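PDB 2FI9: outer membrane protein from Bartonella henselae, which is of unknown function but belongs to the DUF498/DUF598 (Mth938-like) family. Local coordinates for residues A16-D19 against G25-F28; P52-E57 against L72-G77. All coordinates share one frame; numbering follows the deposited sequence.

Contact 1 of 2, residues A16-D19 against G25-F28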
loop_
_atom_site.group_PDB
_atom_site.type_symbol
_atom_site.label_atom_id
_atom_site.label_comp_id
_atom_site.label_asym_id
_atom_site.label_seq_id
_atom_site.Cartn_x
_atom_site.Cartn_y
_atom_site.Cartn_z
ATOM N N ALA A 16 -6.678 -7.460 4.870
ATOM C CA ALA A 16 -6.438 -8.900 5.039
ATOM C C ALA A 16 -4.956 -9.136 4.796
ATOM O O ALA A 16 -4.334 -8.359 4.092
ATOM C CB ALA A 16 -7.258 -9.697 4.029
ATOM N N PRO A 17 -4.381 -10.215 5.356
ATOM C CA PRO A 17 -2.996 -10.478 4.933
ATOM C C PRO A 17 -2.922 -10.663 3.417
ATOM O O PRO A 17 -3.869 -11.184 2.808
ATOM C CB PRO A 17 -2.634 -11.790 5.641
ATOM C CG PRO A 17 -3.665 -11.975 6.708
ATOM C CD PRO A 17 -4.874 -11.169 6.356
ATOM N N ILE A 18 -1.822 -10.220 2.821
ATOM C CA ILE A 18 -1.570 -10.444 1.403
ATOM C C ILE A 18 -0.787 -11.754 1.307
ATOM O O ILE A 18 0.372 -11.829 1.745
ATOM C CB ILE A 18 -0.788 -9.258 0.761
ATOM C CG1 ILE A 18 -1.524 -7.926 0.944
ATOM C CG2 ILE A 18 -0.482 -9.521 -0.722
ATOM C CD1 ILE A 18 -3.003 -7.933 0.624
ATOM N N ASP A 19 -1.434 -12.774 0.745
ATOM C CA ASP A 19 -0.892 -14.136 0.723
ATOM C C ASP A 19 0.152 -14.397 -0.367
ATOM O O ASP A 19 0.894 -15.373 -0.280
ATOM C CB ASP A 19 -2.030 -15.160 0.639
ATOM C CG ASP A 19 -2.993 -15.033 1.801
ATOM O OD1 ASP A 19 -2.530 -14.760 2.927
ATOM O OD2 ASP A 19 -4.210 -15.186 1.598
ATOM N N GLY A 25 0.249 -9.185 -9.975
ATOM C CA GLY A 25 -0.814 -8.985 -9.019
ATOM C C GLY A 25 -0.586 -9.492 -7.614
ATOM O O GLY A 25 0.553 -9.617 -7.135
ATOM N N PHE A 26 -1.701 -9.796 -6.962
ATOM C CA PHE A 26 -1.702 -10.162 -5.557
ATOM C C PHE A 26 -2.759 -11.206 -5.299
ATOM O O PHE A 26 -3.770 -11.289 -6.021
ATOM C CB PHE A 26 -1.957 -8.923 -4.681
ATOM C CG PHE A 26 -0.896 -7.872 -4.817
ATOM C CD1 PHE A 26 0.321 -7.987 -4.137
ATOM C CD2 PHE A 26 -1.099 -6.777 -5.656
ATOM C CE1 PHE A 26 1.325 -7.009 -4.277
ATOM C CE2 PHE A 26 -0.121 -5.814 -5.809
ATOM C CZ PHE A 26 1.111 -5.928 -5.123
ATOM N N ARG A 27 -2.519 -11.998 -4.261
ATOM C CA ARG A 27 -3.531 -12.929 -3.762
ATOM C C ARG A 27 -3.846 -12.584 -2.316
ATOM O O ARG A 27 -2.941 -12.378 -1.509
ATOM C CB ARG A 27 -3.062 -14.380 -3.864
ATOM C CG ARG A 27 -2.615 -14.804 -5.253
ATOM C CD ARG A 27 -2.214 -16.262 -5.242
ATOM N NE ARG A 27 -3.411 -17.092 -5.173
ATOM C CZ ARG A 27 -3.522 -18.237 -4.511
ATOM N NH1 ARG A 27 -4.673 -18.883 -4.543
ATOM N NH2 ARG A 27 -2.503 -18.738 -3.820
ATOM N N PHE A 28 -5.132 -12.502 -1.999
ATOM C CA PHE A 28 -5.575 -12.176 -0.649
ATOM C C PHE A 28 -7.007 -12.646 -0.453
ATOM O O PHE A 28 -7.811 -12.598 -1.393
ATOM C CB PHE A 28 -5.501 -10.664 -0.401
ATOM C CG PHE A 28 -6.171 -9.840 -1.468
ATOM C CD1 PHE A 28 -7.506 -9.453 -1.332
ATOM C CD2 PHE A 28 -5.465 -9.441 -2.603
ATOM C CE1 PHE A 28 -8.135 -8.679 -2.309
ATOM C CE2 PHE A 28 -6.090 -8.674 -3.593
ATOM C CZ PHE A 28 -7.437 -8.296 -3.437
#

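Contact 2 of 2, residues P52-E57 against L72-G77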
loop_
_atom_site.group_PDB
_atom_site.type_symbol
_atom_site.label_atom_id
_atom_site.label_comp_id
_atom_site.label_asym_id
_atom_site.label_seq_id
_atom_site.Cartn_x
_atom_site.Cartn_y
_atom_site.Cartn_z
ATOM N N PRO A 52 6.045 2.372 -10.655
ATOM C CA PRO A 52 6.285 2.082 -9.247
ATOM C C PRO A 52 6.328 3.294 -8.307
ATOM O O PRO A 52 6.249 3.109 -7.090
ATOM C CB PRO A 52 7.631 1.363 -9.274
ATOM C CG PRO A 52 8.290 1.857 -10.487
ATOM C CD PRO A 52 7.227 2.084 -11.488
ATOM N N VAL A 53 6.439 4.504 -8.848
ATOM C CA VAL A 53 6.444 5.705 -8.005
ATOM C C VAL A 53 5.016 6.239 -7.886
ATOM O O VAL A 53 4.406 6.594 -8.893
ATOM C CB VAL A 53 7.327 6.847 -8.567
ATOM C CG1 VAL A 53 7.387 7.981 -7.560
ATOM C CG2 VAL A 53 8.746 6.374 -8.918
ATOM N N PRO A 54 4.477 6.295 -6.655
ATOM C CA PRO A 54 3.099 6.714 -6.493
ATOM C C PRO A 54 2.897 8.187 -6.816
ATOM O O PRO A 54 3.830 8.993 -6.684
ATOM C CB PRO A 54 2.815 6.457 -5.011
ATOM C CG PRO A 54 4.095 6.393 -4.360
ATOM C CD PRO A 54 5.133 6.004 -5.368
ATOM N N THR A 55 1.686 8.509 -7.258
ATOM C CA THR A 55 1.289 9.877 -7.529
ATOM C C THR A 55 0.391 10.364 -6.392
ATOM O O THR A 55 0.014 9.589 -5.502
ATOM C CB THR A 55 0.515 9.982 -8.857
ATOM O OG1 THR A 55 -0.740 9.309 -8.726
ATOM C CG2 THR A 55 1.302 9.348 -9.993
ATOM N N GLN A 56 0.055 11.652 -6.422
ATOM C CA GLN A 56 -0.881 12.222 -5.458
ATOM C C GLN A 56 -2.231 11.497 -5.486
ATOM O O GLN A 56 -2.764 11.147 -4.431
ATOM C CB GLN A 56 -1.001 13.736 -5.680
ATOM C CG GLN A 56 0.364 14.428 -5.473
ATOM C CD GLN A 56 0.429 15.879 -5.929
ATOM O OE1 GLN A 56 -0.571 16.605 -5.905
ATOM N NE2 GLN A 56 1.628 16.315 -6.320
ATOM N N GLU A 57 -2.756 11.230 -6.681
ATOM C CA GLU A 57 -3.969 10.413 -6.845
ATOM C C GLU A 57 -3.858 9.028 -6.206
ATOM O O GLU A 57 -4.786 8.557 -5.526
ATOM C CB GLU A 57 -4.267 10.208 -8.320
ATOM C CG GLU A 57 -5.237 11.193 -8.913
ATOM C CD GLU A 57 -5.974 10.602 -10.113
ATOM O OE1 GLU A 57 -6.630 11.380 -10.845
ATOM O OE2 GLU A 57 -5.893 9.366 -10.330
ATOM N N LEU A 72 1.922 4.205 6.676
ATOM C CA LEU A 72 1.754 3.752 5.314
ATOM C C LEU A 72 3.044 3.114 4.775
ATOM O O LEU A 72 4.118 3.757 4.749
ATOM C CB LEU A 72 1.326 4.915 4.409
ATOM C CG LEU A 72 1.208 4.538 2.926
ATOM C CD1 LEU A 72 0.077 3.532 2.671
ATOM C CD2 LEU A 72 1.022 5.786 2.098
ATOM N N LEU A 73 2.939 1.858 4.348
ATOM C CA LEU A 73 4.055 1.189 3.693
ATOM C C LEU A 73 3.836 1.351 2.204
ATOM O O LEU A 73 2.712 1.189 1.723
ATOM C CB LEU A 73 4.100 -0.293 4.068
ATOM C CG LEU A 73 4.067 -0.548 5.579
ATOM C CD1 LEU A 73 3.852 -2.017 5.882
ATOM C CD2 LEU A 73 5.360 -0.035 6.220
ATOM N N ILE A 74 4.895 1.713 1.482
ATOM C CA ILE A 74 4.810 1.881 0.054
ATOM C C ILE A 74 5.750 0.905 -0.639
ATOM O O ILE A 74 6.990 0.978 -0.500
ATOM C CB ILE A 74 5.111 3.344 -0.349
ATOM C CG1 ILE A 74 4.115 4.269 0.364
ATOM C CG2 ILE A 74 5.008 3.512 -1.868
ATOM C CD1 ILE A 74 4.542 5.716 0.423
ATOM N N GLY A 75 5.151 -0.030 -1.369
ATOM C CA GLY A 75 5.906 -1.036 -2.120
ATOM C C GLY A 75 6.118 -0.472 -3.504
ATOM O O GLY A 75 5.143 -0.301 -4.257
ATOM N N THR A 76 7.384 -0.167 -3.823
ATOM C CA THR A 76 7.750 0.522 -5.069
ATOM C C THR A 76 8.302 -0.407 -6.152
ATOM O O THR A 76 9.215 -0.022 -6.930
ATOM C CB THR A 76 8.771 1.666 -4.824
ATOM O OG1 THR A 76 9.946 1.147 -4.185
ATOM C CG2 THR A 76 8.168 2.768 -3.968
ATOM N N GLY A 77 7.780 -1.628 -6.191
ATOM C CA GLY A 77 8.169 -2.608 -7.203
ATOM C C GLY A 77 9.395 -3.418 -6.804
ATOM O O GLY A 77 9.548 -3.776 -5.635
HETATM O O HOH W 1 4.304 2.444 -4.966
#

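Contact 1 of 2, residues A16-D19 against G25-F28
Ile18 faces two phenylalanines of the strand opposite and meets each with a different branch. Its chi1 of -57° puts CG2 anti to the backbone N and CG1 beside it, which sends the two branches apart: CG2 to the Phe26 ring, CD1 by way of CG1 to Phe28 CB. CG2 reaches Phe26 CD1 at 3.8 Å, the isoleucine and the ring crossing at a slant. Ile18 CD1 instead lies 3.8 Å from Phe28 CB, the two side chains running side by side in the same direction. Phe28 CG sits between its backbone N and carbonyl carbon (chi1 51°). Its ring leads away from residues 16-19, while its CB remains in the contact, 3.6 Å from Pro17 O.

The backbones are linked by Asp19 N donating to Arg27 O, a 2.7 Å bond that is bent, with 134° at the hydrogen. Asp19 CB packs against that same carbonyl oxygen at 3.6 Å, and Asp19 OD2 lies 4.0 Å from Phe28 CA.

These residues join the two strands of the 18-22/25-28 hairpin; the backbones of Arg27 and Ala20, and of Phe26 and His33 on strand 31-34, are hydrogen-bonded. On the face carrying Ile18, Phe26 and Phe28, Ile18 and Phe26 both touch Ile37 of strand 36-40 and, on helix 103-115, Val107 and Thr103 respectively; Asn111 OD1 of that helix accepts a bond from Ile18 N.

Contact 2 of 2, residues P52-E57 against L72-G77
Pro52 and Pro54 pack against Thr76 and Ile74 where strand 71-75 runs out into the loop that starts a beta-alpha-beta crossover: the chain continues through helix 85-93 and returns as the parallel neighbour 97-101. Pro52 lies by the turn that follows this interior strand of the mixed sheet, Pro54 on Ile74 within it.

Pro52 CB meets the backbone of the turn, 3.1 Å from Thr76 O, a tight approach. The following Gly77 has backbone angles that by themselves call for glycine, with a positive phi of 87°, and turns the chain close beside the ring, its N lying 4.3 Å from Pro52 CB.

Thr76 uses its two branches differently. With chi1 at 57°, OG1 sits between the backbone N and the carbonyl carbon and is engaged in bonds to Glu79 O and Leu81 N, partners in the loop ahead. That choice puts the methyl anti to the carbonyl carbon, and CG2 lies 3.7 Å from Pro52 O.

The apolar part of the contact is a single meeting of side chains. Ile74 holds CG2 anti to its backbone N (chi1 -58°), which carries this methyl to 3.9 Å from Pro54 CG, while the CG1-CD1 branch diverges from it, so the short methyl makes the contact. Pro54 is further enclosed by Leu87 of helix 85-93 and Leu123 of strand 120-124.

The polar link between the two segments runs through a water, which donates one hydrogen to Pro52 O and the other to Gly75 O, with its oxygen 3.0 Å from each of these two acceptors.

Contact 1 closes at residue 28, well before contact 2 opens at residue 52, and the two lie on opposite sides of the chain's centre. Their centres are about 17 Å apart and their nearest atoms about 7 Å, with no direct touch. Contact 1 belongs to the three-stranded antiparallel sheet, contact 2 to the mixed five-stranded one. Helix 103-115 bridges them: its Thr103 is touched by Phe26 and also receives a hydrogen bond from Gly77 N. In the mixed sheet, strand 120-124 separates strand 36-40, which backs contact 1, from strand 71-75 of contact 2. The helix at 103-115 thus ties the small antiparallel sheet to the mixed sheet.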